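Side-chain contacts in Hep_Hag family (Burkholderia pseudomallei, PDB 3S6L), which probably mediates attachment of the bacterium to host epithelial cells, as the YadA-like head domain of the trimeric autotransporter adhesin BoaA: residues S77-V82 / A86-D91; P119-I124 / S128-P133. All coordinates share one frame; numbering follows the deposited sequence.

Both contacts lie within coils of the same left-handed beta-roll. In each, a strand of the long, largely parallel sheet turned to the other subunits is backed by the outer run of chain that returns behind it. Contact 1 comes first along the chain, setting strand 80-82 against the loop before strand 94-96; contact 2 follows, setting strand 122-124 against the outer strand 129-130. Their centres are 14 Å apart and their nearest atoms about 7 Å, so they do not touch. Strands 94-96 and 108-110 separate 80-82 from 122-124 in the shared sheet. Small side chains between the two walls in both contacts are consistent with a thin roll, while both contacts also reach the second subunit of the trimer.

Contact 1: S77-V82 / A86-D91; sequences SGSTAV and AGAPGD
Ser77 meets Asp91 where the two runs come closest: its backbone N donates to Asp91 OD1 at 3.0 Å, with 160° at the hydrogen. The acceptor is used on its anti side, 33° out of the carboxylate plane. Asp91 CG stands beside its own backbone N and anti to the carbonyl carbon (chi1 -66°), which brings OD1 back toward Ser77. In the same residue pair, the CA-H of Asp91 points to Ser77 O, at 3.4 Å from CA.

Further along, Ser79 turns CB inward against the carbonyl oxygen of Ala88, 3.3 Å away, while its hydroxyl bonds to Gly76 O, just before the segment. Thr80 contributes backbone: its O lies 3.3 Å from Ala88 CB. The methyl of Ala81 then fits between two others, with its CB 4.1 Å from Ala86 CB and 4.0 Å from Ala88 CB. At Val82 the Ala86 methyl rests against the main chain.

Strand 80-82 lies between 66-68 and 94-96 in the long, largely parallel sheet, with 86-91 running back behind it as the outer wall of one coil of the left-handed beta-roll. The Thr80 and Val82 side chains leave the other face and pack on Phe96 of the second subunit, Val82 also on Val82 of the third.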
loop_
_atom_site.group_PDB
_atom_site.type_symbol
_atom_site.label_atom_id
_atom_site.label_comp_id
_atom_site.label_asym_id
_atom_site.label_seq_id
_atom_site.Cartn_x
_atom_site.Cartn_y
_atom_site.Cartn_z
ATOM N N SER A 77 16.739 3.504 4.853
ATOM C CA SER A 77 17.032 2.080 4.993
ATOM C C SER A 77 15.734 1.304 5.154
ATOM O O SER A 77 14.936 1.600 6.023
ATOM C CB SER A 77 17.961 1.866 6.202
ATOM O OG SER A 77 18.498 0.565 6.190
ATOM N N GLY A 78 15.508 0.315 4.295
ATOM C CA GLY A 78 14.297 -0.531 4.392
ATOM C C GLY A 78 13.039 0.276 4.124
ATOM O O GLY A 78 11.991 0.026 4.713
ATOM N N SER A 79 13.148 1.248 3.235
ATOM C CA SER A 79 12.028 2.140 2.911
ATOM C C SER A 79 11.329 1.723 1.607
ATOM O O SER A 79 11.933 1.093 0.731
ATOM C CB SER A 79 12.524 3.579 2.751
ATOM O OG SER A 79 13.447 3.669 1.656
ATOM N N THR A 80 10.074 2.126 1.476
ATOM C CA THR A 80 9.234 1.734 0.349
ATOM C C THR A 80 8.420 2.976 -0.019
ATOM O O THR A 80 7.776 3.607 0.849
ATOM C CB THR A 80 8.323 0.571 0.736
ATOM O OG1 THR A 80 9.121 -0.553 1.178
ATOM C CG2 THR A 80 7.450 0.139 -0.426
ATOM N N ALA A 81 8.469 3.360 -1.295
ATOM C CA ALA A 81 7.679 4.500 -1.767
ATOM C C ALA A 81 7.001 4.069 -3.039
ATOM O O ALA A 81 7.692 3.651 -3.993
ATOM C CB ALA A 81 8.566 5.738 -2.007
ATOM N N VAL A 82 5.662 4.127 -3.047
ATOM C CA VAL A 82 4.886 3.638 -4.190
ATOM C C VAL A 82 3.818 4.681 -4.569
ATOM O O VAL A 82 2.916 5.009 -3.756
ATOM C CB VAL A 82 4.249 2.224 -3.912
ATOM C CG1 VAL A 82 3.275 1.807 -5.005
ATOM C CG2 VAL A 82 5.318 1.150 -3.735
ATOM N N ALA A 86 6.112 9.782 -4.869
ATOM C CA ALA A 86 6.043 9.360 -3.476
ATOM C C ALA A 86 7.431 9.318 -2.869
ATOM O O ALA A 86 8.391 9.042 -3.557
ATOM C CB ALA A 86 5.374 7.989 -3.339
ATOM N N GLY A 87 7.518 9.579 -1.569
ATOM C CA GLY A 87 8.797 9.680 -0.897
ATOM C C GLY A 87 8.861 8.950 0.437
ATOM O O GLY A 87 7.964 9.043 1.258
ATOM N N ALA A 88 9.957 8.241 0.651
ATOM C CA ALA A 88 10.210 7.585 1.933
ATOM C C ALA A 88 11.661 7.765 2.383
ATOM O O ALA A 88 12.461 6.831 2.266
ATOM C CB ALA A 88 9.830 6.055 1.813
ATOM N N PRO A 89 12.040 8.975 2.859
ATOM C CA PRO A 89 13.443 9.154 3.326
ATOM C C PRO A 89 13.731 8.525 4.682
ATOM O O PRO A 89 14.885 8.451 5.099
ATOM C CB PRO A 89 13.570 10.666 3.444
ATOM C CG PRO A 89 12.193 11.159 3.646
ATOM C CD PRO A 89 11.307 10.263 2.841
ATOM N N GLY A 90 12.691 8.125 5.408
ATOM C CA GLY A 90 12.895 7.622 6.751
ATOM C C GLY A 90 13.310 6.153 6.750
ATOM O O GLY A 90 12.910 5.382 5.861
ATOM N N ASP A 91 14.102 5.775 7.755
ATOM C CA ASP A 91 14.449 4.370 8.004
ATOM C C ASP A 91 13.176 3.625 8.430
ATOM O O ASP A 91 12.436 4.058 9.328
ATOM C CB ASP A 91 15.574 4.261 9.056
ATOM C CG ASP A 91 16.925 4.846 8.564
ATOM O OD1 ASP A 91 17.114 5.069 7.333
ATOM O OD2 ASP A 91 17.829 5.063 9.418
#

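Contact 2: P119-I124 / S128-P133; sequences PNSAAI and SVASAP
Pro119 and Pro133 flank each other at one end of the contact, their two rings in the same orientation, and they touch at their rims, with Pro119 CG 4.1 Å from Pro133 CB. Next to this touch, Pro133 CA approaches Pro119 O at 3.4 Å in a CA-H...O contact.

From there inward the filling is small. Ser121 directs CB at the carbonyl oxygen of Ala132, 3.6 Å away, and its OG, held between the backbone N and the carbonyl carbon, passes alongside the methyl of Ala130 while bonding to Ala118 O. Ala130 CB presses on the backbone of the facing strand, 3.3 Å from Ala122 O, and meets Ala123 CB at 4.1 Å. That second methyl also lies over the carbonyl of Ser128.

At the far end Ser128 OG donates to Ile124 O over 2.6 Å. The C=O...donor angle is 119°, and the hydroxyl comes in from above the carbonyl plane, 54° out of it. With chi1 at -70°, OG sits beside its own backbone N, and it is also hydrogen-bonded to Arg145 NH1 of the same chain.

Ile124 turns its side chain to the trimer axis, packing on Ile124 of both other subunits, and Asn120 O takes a hydrogen bond from Arg145 NE of the second subunit. Chemically, then, a buried hydroxyl is held by a carbonyl and an arginine, and between it and the prolines methyl groups meet backbone carbonyls. So little side-chain bulk is consistent with the close spacing of inner strand 122-124 and outer strand 129-130 in a coil of the YadA-like left-handed beta-roll.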
loop_
_atom_site.group_PDB
_atom_site.type_symbol
_atom_site.label_atom_id
_atom_site.label_comp_id
_atom_site.label_asym_id
_atom_site.label_seq_id
_atom_site.Cartn_x
_atom_site.Cartn_y
_atom_site.Cartn_z
ATOM N N PRO A 119 8.235 10.232 14.202
ATOM C CA PRO A 119 8.718 8.837 14.326
ATOM C C PRO A 119 7.592 7.917 14.748
ATOM O O PRO A 119 6.782 8.304 15.590
ATOM C CB PRO A 119 9.741 8.909 15.463
ATOM C CG PRO A 119 9.441 10.265 16.179
ATOM C CD PRO A 119 8.998 11.158 15.063
ATOM N N ASN A 120 7.521 6.727 14.147
ATOM C CA ASN A 120 6.598 5.694 14.581
ATOM C C ASN A 120 5.118 6.064 14.406
ATOM O O ASN A 120 4.238 5.539 15.117
ATOM C CB ASN A 120 6.893 5.294 16.046
ATOM C CG ASN A 120 6.484 3.858 16.355
ATOM O OD1 ASN A 120 6.718 2.932 15.543
ATOM N ND2 ASN A 120 5.870 3.656 17.535
ATOM N N SER A 121 4.855 6.959 13.452
ATOM C CA SER A 121 3.503 7.429 13.197
ATOM C C SER A 121 2.965 6.865 11.918
ATOM O O SER A 121 3.730 6.300 11.123
ATOM C CB SER A 121 3.454 8.942 13.114
ATOM O OG SER A 121 4.165 9.411 11.984
ATOM N N ALA A 122 1.650 7.008 11.735
ATOM C CA ALA A 122 0.996 6.661 10.497
ATOM C C ALA A 122 -0.035 7.691 10.084
ATOM O O ALA A 122 -0.764 8.242 10.919
ATOM C CB ALA A 122 0.340 5.248 10.584
ATOM N N ALA A 123 -0.113 7.914 8.779
ATOM C CA ALA A 123 -1.095 8.825 8.211
ATOM C C ALA A 123 -1.938 8.009 7.265
ATOM O O ALA A 123 -1.390 7.415 6.316
ATOM C CB ALA A 123 -0.397 9.966 7.473
ATOM N N ILE A 124 -3.246 7.957 7.530
ATOM C CA ILE A 124 -4.200 7.170 6.729
ATOM C C ILE A 124 -5.186 8.114 6.038
ATOM O O ILE A 124 -5.891 8.891 6.700
ATOM C CB ILE A 124 -5.032 6.205 7.627
ATOM C CG1 ILE A 124 -4.154 5.299 8.488
ATOM C CG2 ILE A 124 -5.978 5.360 6.821
ATOM C CD1 ILE A 124 -3.155 4.499 7.703
ATOM N N SER A 128 -3.931 13.290 4.734
ATOM C CA SER A 128 -3.774 13.106 6.185
ATOM C C SER A 128 -2.358 13.455 6.643
ATOM O O SER A 128 -1.376 13.186 5.926
ATOM C CB SER A 128 -4.098 11.662 6.620
ATOM O OG SER A 128 -5.483 11.415 6.509
ATOM N N VAL A 129 -2.251 14.027 7.844
ATOM C CA VAL A 129 -0.948 14.404 8.395
ATOM C C VAL A 129 -0.795 13.786 9.782
ATOM O O VAL A 129 -1.731 13.839 10.603
ATOM C CB VAL A 129 -0.793 15.922 8.468
ATOM C CG1 VAL A 129 0.630 16.320 8.966
ATOM C CG2 VAL A 129 -1.080 16.563 7.118
ATOM N N ALA A 130 0.363 13.157 10.012
ATOM C CA ALA A 130 0.700 12.585 11.305
ATOM C C ALA A 130 1.941 13.273 11.834
ATOM O O ALA A 130 3.054 13.016 11.355
ATOM C CB ALA A 130 0.922 11.050 11.214
ATOM N N SER A 131 1.756 14.159 12.812
ATOM C CA SER A 131 2.877 14.939 13.278
ATOM C C SER A 131 3.166 14.702 14.753
ATOM O O SER A 131 4.013 15.385 15.337
ATOM C CB SER A 131 2.653 16.439 12.985
ATOM O OG SER A 131 1.451 16.902 13.598
ATOM N N ALA A 132 2.477 13.730 15.334
ATOM C CA ALA A 132 2.682 13.349 16.726
ATOM C C ALA A 132 3.299 11.965 16.709
ATOM O O ALA A 132 2.841 11.109 15.970
ATOM C CB ALA A 132 1.321 13.337 17.525
ATOM N N PRO A 133 4.358 11.749 17.497
ATOM C CA PRO A 133 5.005 10.427 17.574
ATOM C C PRO A 133 4.039 9.351 18.078
ATOM O O PRO A 133 3.171 9.656 18.908
ATOM C CB PRO A 133 6.117 10.635 18.601
ATOM C CG PRO A 133 5.693 11.899 19.390
ATOM C CD PRO A 133 4.976 12.751 18.392
#